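Local coordinates for protein acetyltransferase (Klebsiella pneumoniae, PDB 5XUN) that acts as the acetyltransferase toxin of a type II toxin-antitoxin pair, probably using acetyl-CoA to acetylate glycyl-tRNA, at residues Q3-E8 / Q106-M111; E26-F31 / L60-L65; K37-H40 / I44-G47; G73-K78 / G128-F133. The protein carries 1 engineered substitution. One frame throughout, in Å; residues are numbered along the deposited sequence.

Contact 1 (Q3-E8 / Q106-M111). With ACO (acetyl coenzyme *a), chain E.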
# COMPACT_ATOMS: atom_id res chain seq x y z
N GLN B 3 25.72 -17.12 13.75
CA GLN B 3 25.39 -16.85 12.36
C GLN B 3 25.06 -15.37 12.12
O GLN B 3 23.97 -14.91 12.47
CB GLN B 3 24.21 -17.71 11.92
CG GLN B 3 24.58 -19.01 11.24
CD GLN B 3 25.18 -18.80 9.85
OE1 GLN B 3 26.29 -18.29 9.72
NE2 GLN B 3 24.43 -19.18 8.82
N GLN B 4 25.99 -14.64 11.53
CA GLN B 4 25.81 -13.22 11.25
C GLN B 4 24.99 -13.09 9.96
O GLN B 4 25.54 -12.98 8.86
CB GLN B 4 27.15 -12.51 11.14
N LEU B 5 23.67 -13.09 10.11
CA LEU B 5 22.77 -12.91 8.98
C LEU B 5 22.20 -11.50 8.96
O LEU B 5 22.07 -10.85 10.01
CB LEU B 5 21.62 -13.93 9.02
CG LEU B 5 21.93 -15.44 9.05
CD1 LEU B 5 20.65 -16.26 9.09
CD2 LEU B 5 22.78 -15.85 7.86
N THR B 6 21.89 -11.01 7.77
CA THR B 6 21.32 -9.69 7.58
C THR B 6 20.15 -9.77 6.61
O THR B 6 20.03 -10.70 5.81
CB THR B 6 22.35 -8.68 7.05
OG1 THR B 6 22.95 -9.18 5.85
CG2 THR B 6 23.43 -8.40 8.10
N ILE B 7 19.27 -8.78 6.73
CA ILE B 7 18.06 -8.65 5.92
C ILE B 7 18.24 -7.49 4.95
O ILE B 7 18.72 -6.42 5.33
CB ILE B 7 16.81 -8.45 6.80
CG1 ILE B 7 16.69 -9.60 7.79
CG2 ILE B 7 15.57 -8.31 5.94
CD1 ILE B 7 15.69 -9.35 8.90
N GLU B 8 17.86 -7.72 3.69
CA GLU B 8 17.93 -6.68 2.67
C GLU B 8 16.81 -6.91 1.67
O GLU B 8 16.31 -8.02 1.51
CB GLU B 8 19.29 -6.68 1.97
CG GLU B 8 19.55 -7.95 1.17
CD GLU B 8 20.98 -8.06 0.67
OE1 GLU B 8 21.91 -7.60 1.36
OE2 GLU B 8 21.17 -8.62 -0.44
N GLN B 106 15.36 -20.64 15.53
CA GLN B 106 16.26 -19.75 16.25
C GLN B 106 15.72 -18.33 16.37
O GLN B 106 16.47 -17.45 16.81
CB GLN B 106 17.62 -19.70 15.57
CG GLN B 106 18.31 -21.02 15.43
CD GLN B 106 19.52 -20.88 14.56
OE1 GLN B 106 20.15 -19.83 14.49
NE2 GLN B 106 19.83 -21.95 13.87
N GLY B 107 14.47 -18.09 15.98
CA GLY B 107 13.96 -16.74 16.00
C GLY B 107 14.14 -15.95 14.73
O GLY B 107 13.76 -14.77 14.70
N TRP B 108 14.72 -16.54 13.68
CA TRP B 108 14.88 -15.79 12.43
C TRP B 108 13.53 -15.45 11.82
O TRP B 108 13.36 -14.36 11.26
CB TRP B 108 15.75 -16.56 11.43
CG TRP B 108 17.18 -16.62 11.82
CD1 TRP B 108 17.91 -17.74 12.13
CD2 TRP B 108 18.07 -15.51 11.97
NE1 TRP B 108 19.20 -17.38 12.45
CE2 TRP B 108 19.32 -16.02 12.36
CE3 TRP B 108 17.93 -14.13 11.81
CZ2 TRP B 108 20.42 -15.20 12.59
CZ3 TRP B 108 19.02 -13.32 12.04
CH2 TRP B 108 20.25 -13.85 12.42
N GLY B 109 12.58 -16.37 11.91
CA GLY B 109 11.23 -16.06 11.47
C GLY B 109 10.68 -14.85 12.20
O GLY B 109 10.14 -13.93 11.57
N GLU B 110 10.82 -14.82 13.53
CA GLU B 110 10.41 -13.66 14.31
C GLU B 110 11.11 -12.40 13.84
O GLU B 110 10.48 -11.35 13.71
CB GLU B 110 10.72 -13.90 15.79
CG GLU B 110 10.35 -12.74 16.69
CD GLU B 110 10.02 -13.17 18.11
OE1 GLU B 110 10.12 -14.38 18.41
OE2 GLU B 110 9.71 -12.29 18.94
N MET B 111 12.42 -12.50 13.58
CA MET B 111 13.18 -11.33 13.16
C MET B 111 12.72 -10.80 11.81
O MET B 111 12.69 -9.59 11.59
CB MET B 111 14.68 -11.64 13.14
CG MET B 111 15.48 -10.52 12.50
SD MET B 111 17.12 -10.22 13.14
CE MET B 111 16.65 -9.15 14.49
N1A ACO E . 13.94 -15.49 19.66
C2A ACO E . 12.75 -16.10 19.43
N3A ACO E . 12.59 -17.43 19.34
C4A ACO E . 13.65 -18.27 19.49
C5A ACO E . 14.98 -17.68 19.75
C6A ACO E . 15.07 -16.20 19.83
N6A ACO E . 16.26 -15.60 20.06
N7A ACO E . 15.85 -18.69 19.86
C8A ACO E . 15.14 -19.83 19.68
N9A ACO E . 13.83 -19.60 19.48
C1B ACO E . 12.82 -20.67 19.24
C2B ACO E . 11.66 -20.70 20.22
O2B ACO E . 11.86 -21.73 21.20
C3B ACO E . 10.44 -20.99 19.37
O3B ACO E . 10.18 -22.39 19.37
P3B ACO E . 8.68 -22.99 19.30
O7A ACO E . 8.19 -22.93 20.73
O8A ACO E . 7.95 -22.06 18.37
O9A ACO E . 8.88 -24.38 18.76
C4B ACO E . 10.85 -20.60 17.95
O4B ACO E . 12.28 -20.50 17.92
C5B ACO E . 10.26 -19.28 17.48
O5B ACO E . 10.04 -19.37 16.07
P1A ACO E . 11.11 -18.82 15.00
O1A ACO E . 12.43 -19.53 15.20
O2A ACO E . 11.08 -17.32 14.96
O3A ACO E . 10.42 -19.35 13.65
P2A ACO E . 11.24 -20.10 12.49
O4A ACO E . 12.60 -19.46 12.32
O5A ACO E . 11.13 -21.59 12.68
O6A ACO E . 10.31 -19.67 11.25
CBP ACO E . 8.52 -20.20 9.80
CCP ACO E . 8.94 -20.05 11.25
CDP ACO E . 8.95 -18.98 9.00
CEP ACO E . 7.01 -20.37 9.72
CAP ACO E . 9.22 -21.46 9.32
OAP ACO E . 8.70 -22.57 10.07
C9P ACO E . 9.00 -21.73 7.86
O9P ACO E . 9.70 -21.21 7.01
N8P ACO E . 8.01 -22.57 7.59
C7P ACO E . 7.86 -23.19 6.29
C6P ACO E . 7.19 -22.25 5.29
C5P ACO E . 6.03 -21.58 5.97
O5P ACO E . 5.07 -22.23 6.36
N4P ACO E . 6.13 -20.26 6.11
C3P ACO E . 5.14 -19.49 6.84
C2P ACO E . 3.87 -19.28 6.04
S1P ACO E . 3.84 -17.61 5.47
C ACO E . 2.21 -17.50 5.24
O ACO E . 1.51 -18.37 5.74
CH3 ACO E . 1.66 -16.36 4.44
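Gly-107 N reaches 2.6 Å to O1A of acetyl-CoA, the shortest polar bond at a turn whose next residue, Trp-108, packs on Leu-5. Two more amides reach the same diphosphate: Gly-109 N lies 3.1 Å from O4A of the cofactor, and Glu-110 N 2.9 Å from its O2A. The three bonds run to three different oxygens on the two phosphates, so the N-cap and first turn of helix 108-126 hold the anion with backbone N-H groups. Gly-107 is the N-cap of that helix, whose dipole probably adds to the attraction.

Toward 3-8 the contact is mostly apolar, with no hydrogen bond between the segments. Leu-5 CD1 sits over one face of the indole, 3.8 Å from the centroid of the six-membered ring and 22° off its normal, in a CH-pi contact. Gln-3 O meets the edge of the same ring, 3.6 Å from Trp-108 CZ2. Ile-7 CD1 touches Met-111 CG at 3.8 Å, Met-111 getting there with CG opposite its backbone N (chi1 171°). The lead-in to strand 6-9, and Ile-7 in the strand, pack against the start of the pyrophosphate-binding helix, where Gly-107 and Gly-109 are the glycines of the Q/R-x-x-G-x-G/A motif of the GNAT fold.

Contact 2 (E26-F31 / L60-L65). With ACO (acetyl coenzyme *a), chain E.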
# COMPACT_ATOMS: atom_id res chain seq x y z
N GLU B 26 6.94 -26.88 -0.22
CA GLU B 26 7.48 -26.84 -1.57
C GLU B 26 7.00 -25.61 -2.34
O GLU B 26 7.73 -25.08 -3.18
CB GLU B 26 7.13 -28.12 -2.33
CG GLU B 26 8.06 -28.38 -3.51
CD GLU B 26 9.54 -28.37 -3.12
OE1 GLU B 26 9.87 -28.69 -1.96
OE2 GLU B 26 10.38 -28.03 -3.99
N ALA B 27 5.78 -25.15 -2.06
CA ALA B 27 5.24 -24.03 -2.82
C ALA B 27 6.12 -22.79 -2.66
O ALA B 27 6.40 -22.10 -3.64
CB ALA B 27 3.81 -23.74 -2.38
N LEU B 28 6.58 -22.53 -1.44
CA LEU B 28 7.42 -21.38 -1.17
C LEU B 28 8.85 -21.59 -1.64
O LEU B 28 9.55 -20.61 -1.91
CB LEU B 28 7.39 -21.05 0.32
CG LEU B 28 5.97 -20.78 0.82
CD1 LEU B 28 5.95 -20.26 2.25
CD2 LEU B 28 5.21 -19.85 -0.11
N ASN B 29 9.31 -22.85 -1.73
CA ASN B 29 10.60 -23.11 -2.34
C ASN B 29 10.54 -22.87 -3.83
O ASN B 29 11.44 -22.26 -4.41
CB ASN B 29 11.05 -24.55 -2.07
CG ASN B 29 11.16 -24.87 -0.60
OD1 ASN B 29 11.64 -24.06 0.19
ND2 ASN B 29 10.71 -26.06 -0.22
N THR B 30 9.48 -23.35 -4.47
CA THR B 30 9.30 -23.11 -5.90
C THR B 30 9.14 -21.61 -6.17
O THR B 30 9.68 -21.09 -7.15
CB THR B 30 8.10 -23.91 -6.41
OG1 THR B 30 8.37 -25.31 -6.27
CG2 THR B 30 7.83 -23.61 -7.86
N PHE B 31 8.42 -20.90 -5.29
CA PHE B 31 8.19 -19.48 -5.54
C PHE B 31 9.50 -18.71 -5.51
O PHE B 31 9.73 -17.85 -6.36
CB PHE B 31 7.21 -18.90 -4.53
CG PHE B 31 6.85 -17.47 -4.82
CD1 PHE B 31 7.64 -16.43 -4.36
CD2 PHE B 31 5.73 -17.17 -5.58
CE1 PHE B 31 7.32 -15.10 -4.65
CE2 PHE B 31 5.41 -15.85 -5.88
CZ PHE B 31 6.21 -14.82 -5.40
N LEU B 60 18.90 -17.48 3.09
CA LEU B 60 18.38 -18.37 4.12
C LEU B 60 16.93 -18.08 4.48
O LEU B 60 16.35 -18.84 5.27
CB LEU B 60 19.26 -18.28 5.38
CG LEU B 60 20.66 -18.93 5.35
CD1 LEU B 60 20.57 -20.39 4.93
CD2 LEU B 60 21.64 -18.18 4.47
N GLY B 61 16.34 -17.03 3.93
CA GLY B 61 14.94 -16.74 4.13
C GLY B 61 14.53 -15.56 3.29
O GLY B 61 15.37 -14.81 2.79
N TYR B 62 13.22 -15.39 3.14
CA TYR B 62 12.72 -14.28 2.34
C TYR B 62 11.28 -13.98 2.71
O TYR B 62 10.60 -14.82 3.33
CB TYR B 62 12.85 -14.57 0.84
CG TYR B 62 11.79 -15.50 0.28
CD1 TYR B 62 11.92 -16.89 0.33
CD2 TYR B 62 10.66 -14.98 -0.34
CE1 TYR B 62 10.94 -17.72 -0.19
CE2 TYR B 62 9.69 -15.79 -0.85
CZ TYR B 62 9.83 -17.16 -0.79
OH TYR B 62 8.84 -17.95 -1.32
N TYR B 63 10.80 -12.79 2.32
CA TYR B 63 9.38 -12.47 2.45
C TYR B 63 8.98 -11.46 1.37
O TYR B 63 9.84 -10.80 0.78
CB TYR B 63 9.04 -11.94 3.86
CG TYR B 63 9.48 -10.53 4.22
CD1 TYR B 63 8.74 -9.42 3.79
CD2 TYR B 63 10.59 -10.31 5.01
CE1 TYR B 63 9.12 -8.13 4.14
CE2 TYR B 63 10.98 -9.02 5.36
CZ TYR B 63 10.24 -7.94 4.92
OH TYR B 63 10.62 -6.66 5.27
N THR B 64 7.67 -11.36 1.13
CA THR B 64 7.14 -10.44 0.12
C THR B 64 6.00 -9.60 0.69
O THR B 64 5.21 -10.06 1.52
CB THR B 64 6.61 -11.20 -1.12
OG1 THR B 64 5.40 -11.89 -0.79
CG2 THR B 64 7.62 -12.21 -1.61
N LEU B 65 5.88 -8.36 0.19
CA LEU B 65 4.84 -7.42 0.60
C LEU B 65 4.10 -6.87 -0.61
O LEU B 65 4.73 -6.51 -1.61
CB LEU B 65 5.44 -6.24 1.40
CG LEU B 65 6.18 -6.66 2.67
CD1 LEU B 65 6.88 -5.47 3.34
CD2 LEU B 65 5.20 -7.30 3.63
N1A ACO E . 13.94 -15.49 19.66
C2A ACO E . 12.75 -16.10 19.43
N3A ACO E . 12.59 -17.43 19.34
C4A ACO E . 13.65 -18.27 19.49
C5A ACO E . 14.98 -17.68 19.75
C6A ACO E . 15.07 -16.20 19.83
N6A ACO E . 16.26 -15.60 20.06
N7A ACO E . 15.85 -18.69 19.86
C8A ACO E . 15.14 -19.83 19.68
N9A ACO E . 13.83 -19.60 19.48
C1B ACO E . 12.82 -20.67 19.24
C2B ACO E . 11.66 -20.70 20.22
O2B ACO E . 11.86 -21.73 21.20
C3B ACO E . 10.44 -20.99 19.37
O3B ACO E . 10.18 -22.39 19.37
P3B ACO E . 8.68 -22.99 19.30
O7A ACO E . 8.19 -22.93 20.73
O8A ACO E . 7.95 -22.06 18.37
O9A ACO E . 8.88 -24.38 18.76
C4B ACO E . 10.85 -20.60 17.95
O4B ACO E . 12.28 -20.50 17.92
C5B ACO E . 10.26 -19.28 17.48
O5B ACO E . 10.04 -19.37 16.07
P1A ACO E . 11.11 -18.82 15.00
O1A ACO E . 12.43 -19.53 15.20
O2A ACO E . 11.08 -17.32 14.96
O3A ACO E . 10.42 -19.35 13.65
P2A ACO E . 11.24 -20.10 12.49
O4A ACO E . 12.60 -19.46 12.32
O5A ACO E . 11.13 -21.59 12.68
O6A ACO E . 10.31 -19.67 11.25
CBP ACO E . 8.52 -20.20 9.80
CCP ACO E . 8.94 -20.05 11.25
CDP ACO E . 8.95 -18.98 9.00
CEP ACO E . 7.01 -20.37 9.72
CAP ACO E . 9.22 -21.46 9.32
OAP ACO E . 8.70 -22.57 10.07
C9P ACO E . 9.00 -21.73 7.86
O9P ACO E . 9.70 -21.21 7.01
N8P ACO E . 8.01 -22.57 7.59
C7P ACO E . 7.86 -23.19 6.29
C6P ACO E . 7.19 -22.25 5.29
C5P ACO E . 6.03 -21.58 5.97
O5P ACO E . 5.07 -22.23 6.36
N4P ACO E . 6.13 -20.26 6.11
C3P ACO E . 5.14 -19.49 6.84
C2P ACO E . 3.87 -19.28 6.04
S1P ACO E . 3.84 -17.61 5.47
C ACO E . 2.21 -17.50 5.24
O ACO E . 1.51 -18.37 5.74
CH3 ACO E . 1.66 -16.36 4.44
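Two side-chain torsions bring Tyr-62 and Phe-31 together between helix 26-34 and strand 59-71. In Tyr-62 the ring stands between the backbone N and the carbonyl carbon (chi1 78°), which lifts it off the strand, while in Phe-31 the ring swings opposite the amide N and leans in from the helix. This is the GNAT fold's N-terminal helix laid across the central sheet: the short axes pass 10.6 Å apart at 85°, nearly perpendicular, so side chains have to bridge the gap.

Tyr-62 OH does most of the bridging. It donates to Leu-28 O at 2.8 Å, lying in the carbonyl plane on a lone pair, with a C=O...donor angle of 124°. A buried hydroxyl is thus satisfied by the main chain of the helix, and the bond fixes where the end of the phenol lies. Phe-31 flanks it, CD1 being 3.6 Å from Tyr-62 OH, and the two side chains run at about a right angle to each other. Further along the strand, Thr-64 CG2 comes within 4.2 Å of Phe-31 CE1. Arg-96 makes a cation-pi contact with the Phe-31 ring, and Tyr-86 of the second subunit also packs on Phe-31. One branch of Leu-28 reaches the cofactor: CD1 lies 3.8 Å from C6P in the pantetheine arm of acetyl-CoA.

Contact 3 (K37-H40 / I44-G47)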
# COMPACT_ATOMS: atom_id res chain seq x y z
N LYS B 37 11.69 -12.99 -8.13
CA LYS B 37 12.36 -11.87 -8.77
C LYS B 37 11.50 -11.25 -9.86
O LYS B 37 11.47 -10.03 -10.02
CB LYS B 37 13.70 -12.35 -9.34
CG LYS B 37 14.36 -11.40 -10.28
CD LYS B 37 14.95 -10.21 -9.58
CE LYS B 37 15.78 -9.41 -10.57
NZ LYS B 37 15.96 -7.99 -10.13
N ARG B 38 10.77 -12.08 -10.62
CA ARG B 38 9.97 -11.53 -11.71
C ARG B 38 8.79 -10.73 -11.19
O ARG B 38 8.43 -9.70 -11.77
CB ARG B 38 9.49 -12.65 -12.63
CG ARG B 38 8.57 -12.12 -13.74
CD ARG B 38 8.14 -13.21 -14.71
NE ARG B 38 7.52 -14.34 -14.04
CZ ARG B 38 8.15 -15.48 -13.75
NH1 ARG B 38 7.50 -16.45 -13.14
NH2 ARG B 38 9.44 -15.64 -14.06
N GLN B 39 8.15 -11.21 -10.13
CA GLN B 39 7.02 -10.46 -9.58
C GLN B 39 7.50 -9.21 -8.83
O GLN B 39 6.77 -8.21 -8.79
CB GLN B 39 6.17 -11.37 -8.69
CG GLN B 39 5.49 -12.46 -9.49
CD GLN B 39 4.54 -13.33 -8.68
OE1 GLN B 39 4.14 -12.97 -7.57
NE2 GLN B 39 4.18 -14.47 -9.23
N HIS B 40 8.69 -9.27 -8.23
CA HIS B 40 9.33 -8.08 -7.67
C HIS B 40 9.57 -7.01 -8.74
O HIS B 40 9.22 -5.84 -8.56
CB HIS B 40 10.63 -8.50 -6.99
CG HIS B 40 11.48 -7.37 -6.47
ND1 HIS B 40 11.41 -6.93 -5.17
CD2 HIS B 40 12.47 -6.66 -7.06
CE1 HIS B 40 12.30 -5.97 -4.98
NE2 HIS B 40 12.95 -5.78 -6.12
N ILE B 44 4.34 -6.41 -8.62
CA ILE B 44 3.29 -7.22 -8.00
C ILE B 44 3.56 -7.40 -6.51
O ILE B 44 2.62 -7.56 -5.72
CB ILE B 44 3.23 -8.58 -8.73
CG1 ILE B 44 2.82 -8.41 -10.19
CG2 ILE B 44 2.25 -9.53 -8.06
CD1 ILE B 44 1.52 -7.64 -10.36
N LEU B 45 4.82 -7.36 -6.13
CA LEU B 45 5.27 -7.52 -4.76
C LEU B 45 6.63 -6.85 -4.68
O LEU B 45 7.22 -6.52 -5.71
CB LEU B 45 5.35 -8.99 -4.34
CG LEU B 45 6.29 -9.94 -5.11
CD1 LEU B 45 7.75 -9.86 -4.64
CD2 LEU B 45 5.76 -11.36 -5.00
N ARG B 46 7.12 -6.68 -3.46
CA ARG B 46 8.51 -6.35 -3.22
C ARG B 46 9.08 -7.39 -2.27
O ARG B 46 8.42 -7.80 -1.30
CB ARG B 46 8.69 -4.94 -2.66
CG ARG B 46 8.19 -3.85 -3.61
CD ARG B 46 8.89 -3.91 -4.96
NE ARG B 46 10.17 -3.23 -4.95
CZ ARG B 46 10.98 -3.13 -6.00
NH1 ARG B 46 10.63 -3.67 -7.16
NH2 ARG B 46 12.14 -2.50 -5.91
N GLY B 47 10.29 -7.86 -2.58
CA GLY B 47 10.89 -9.01 -1.91
C GLY B 47 12.06 -8.61 -1.04
O GLY B 47 12.86 -7.75 -1.41
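His-40 and Arg-46 meet flat on flat: the guanidinium lies on the imidazole with centres 3.6 Å apart and planes at 16°, and His-40 CE1 stands above the middle of the guanidinium. The edge of the same ring is used as well. Gly-47 N donates to His-40 ND1 at 3.0 Å, nearly in the ring plane and with an N-H...acceptor angle of 158°, so the imidazole is held both by its face and through one of its nitrogens.

The arginine folds back to reach this place, bent at chi2 and chi3, and its NH1 makes a weak bond of 2.9 Å to His-40 O. Its NE is taken by Lys-125 O of the second subunit, so this side chain is fixed from both chains.

Behind the stack, the main chain makes the turn from helix 36-41 into strand 46-51. Gln-39 O, near the C-terminal end of the helix, accepts Ile-44 N at 3.0 Å and, weakly, Leu-45 N. Leu-45 O in turn meets His-40 CA at 3.3 Å in a nearly straight CA-H...O contact. Leu-45 CD2 packs 3.7 Å from Gln-39 CB, against a side chain whose OE1 is hydrogen-bonded to Tyr-86 OH of the second subunit.

Because ND1 accepts from Gly-47 N, a neutral imidazole would carry its proton on NE2; the guanidinium's positive charge probably disfavours a second proton, which would let the ring stack without charge repulsion while Arg-46 NE reaches across the dimer interface.

Contact 4 (G73-K78 / G128-F133)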
# COMPACT_ATOMS: atom_id res chain seq x y z
N GLY B 73 -15.86 -6.22 7.33
CA GLY B 73 -16.58 -7.14 8.19
C GLY B 73 -15.72 -8.21 8.82
O GLY B 73 -16.13 -8.81 9.83
N MET B 74 -14.52 -8.46 8.29
CA MET B 74 -13.64 -9.47 8.86
C MET B 74 -13.07 -9.05 10.21
O MET B 74 -12.58 -9.90 10.95
CB MET B 74 -12.50 -9.78 7.90
CG MET B 74 -12.92 -10.13 6.48
SD MET B 74 -11.50 -10.69 5.52
CE MET B 74 -12.29 -11.58 4.19
N LEU B 75 -13.11 -7.76 10.52
CA LEU B 75 -12.59 -7.27 11.79
C LEU B 75 -13.39 -7.84 12.95
O LEU B 75 -14.63 -7.84 12.90
CB LEU B 75 -12.63 -5.74 11.82
CG LEU B 75 -11.34 -4.92 11.72
CD1 LEU B 75 -10.49 -5.35 10.56
CD2 LEU B 75 -11.67 -3.45 11.65
N PRO B 76 -12.74 -8.32 14.02
CA PRO B 76 -13.51 -8.84 15.15
C PRO B 76 -14.21 -7.75 15.94
O PRO B 76 -15.31 -7.97 16.45
CB PRO B 76 -12.45 -9.55 16.01
CG PRO B 76 -11.15 -8.96 15.58
CD PRO B 76 -11.30 -8.55 14.15
N SER B 77 -13.59 -6.57 16.05
CA SER B 77 -14.16 -5.47 16.83
C SER B 77 -15.17 -4.72 15.98
O SER B 77 -14.81 -4.13 14.95
CB SER B 77 -13.04 -4.55 17.31
OG SER B 77 -13.56 -3.37 17.90
N LYS B 78 -16.44 -4.77 16.38
CA LYS B 78 -17.45 -3.95 15.72
C LYS B 78 -17.18 -2.47 15.95
O LYS B 78 -17.59 -1.63 15.14
CB LYS B 78 -18.85 -4.33 16.21
N GLY B 128 -2.39 5.42 3.33
CA GLY B 128 -3.27 4.83 4.32
C GLY B 128 -3.19 3.32 4.38
O GLY B 128 -3.55 2.63 3.42
N ILE B 129 -2.76 2.79 5.52
CA ILE B 129 -2.59 1.34 5.72
C ILE B 129 -3.07 1.02 7.12
O ILE B 129 -2.40 1.36 8.11
CB ILE B 129 -1.13 0.89 5.54
CG1 ILE B 129 -0.70 1.03 4.08
CG2 ILE B 129 -0.93 -0.55 6.03
CD1 ILE B 129 0.76 1.05 3.92
N TYR B 130 -4.20 0.33 7.22
CA TYR B 130 -4.81 0.08 8.52
C TYR B 130 -4.13 -1.06 9.27
O TYR B 130 -4.26 -1.14 10.50
CB TYR B 130 -6.30 -0.22 8.34
CG TYR B 130 -7.06 -0.37 9.65
CD1 TYR B 130 -7.30 0.74 10.46
CD2 TYR B 130 -7.54 -1.60 10.06
CE1 TYR B 130 -7.98 0.61 11.66
CE2 TYR B 130 -8.23 -1.74 11.25
CZ TYR B 130 -8.45 -0.63 12.05
OH TYR B 130 -9.13 -0.77 13.23
N GLY B 131 -3.40 -1.92 8.57
CA GLY B 131 -2.58 -2.91 9.23
C GLY B 131 -2.03 -3.90 8.23
O GLY B 131 -2.13 -3.71 7.02
N LEU B 132 -1.44 -4.97 8.78
CA LEU B 132 -0.78 -6.00 7.98
C LEU B 132 -1.68 -7.23 7.93
O LEU B 132 -2.00 -7.81 8.97
CB LEU B 132 0.58 -6.34 8.57
CG LEU B 132 1.37 -7.51 7.95
CD1 LEU B 132 1.92 -7.18 6.56
CD2 LEU B 132 2.50 -7.90 8.89
N PHE B 133 -2.05 -7.63 6.72
CA PHE B 133 -2.93 -8.77 6.47
C PHE B 133 -2.07 -9.97 6.10
O PHE B 133 -1.08 -9.84 5.37
CB PHE B 133 -3.91 -8.43 5.35
CG PHE B 133 -4.91 -9.52 5.03
CD1 PHE B 133 -4.57 -10.57 4.17
CD2 PHE B 133 -6.20 -9.47 5.53
CE1 PHE B 133 -5.49 -11.56 3.86
CE2 PHE B 133 -7.13 -10.46 5.22
CZ PHE B 133 -6.77 -11.51 4.38
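Leu-75 pushes its CD2 methyl against the outer end of Tyr-130, 3.9 Å from CE2 of the ring, with the phenol oxygen almost as close: Leu-75 CD2 to Tyr-130 OH is 4.0 Å. The two side chains come from opposite directions, one out of the loop and one out of the turn ahead of strand 131-135. Tyr-130 is sent across by a chi1 of -175°, which sets its ring opposite the backbone N. Leu-75 has a less regular chi1 of -108°, off the usual staggered positions, and this rotation about CA-CB carries CD2 to the ring.

A second touch lies three residues along strand 131-135. Met-74 SD approaches the edge of the Phe-133 ring near its plane, 4.4 Å from CE2, at the end of an extended side chain. No hydrogen bond links the two segments; the meeting is apolar and light, with about 121 Å² buried in all.

In the GNAT fold strand 131-135 runs parallel to strand 88-99, and the 73-78 loop follows strand 59-71 and leads into helix 78-83. The contact therefore joins the loop between strand 59-71 and helix 78-83 to the turn into strand 131-135 and to Phe-133 within it. Ser-77 is the N-cap of helix 78-83, its OG bonded to Gln-80 N, and the side chain of Gln-80 packs against both Leu-75 and Tyr-130. The Phe-133 ring meets Phe-70 with planes at about 35°. Gly-42 of the second subunit packs on Tyr-130.

Overall arrangement
Contacts 2 and 3 are buried, contact 4 partly so, and contact 1 lies at the surface; all four reach the one central sheet. Contacts 2 and 3 are direct neighbours: strands 59-71 and 46-51 run side by side, joined by Leu-65 N and Arg-46 O, and Phe-31 packs on Leu-45. Contact 1 touches contact 2 through Leu-5 and Leu-60, and both reach acetyl-CoA, contact 1 by amides at the diphosphate and contact 2 by a methyl at the pantetheine arm. Contact 4 stands on the other side of the chain's centre from contacts 1 and 2 and is purely apolar, whereas contact 3 is the most polar across its segments. Contacts 2, 3 and 4 also meet the second subunit.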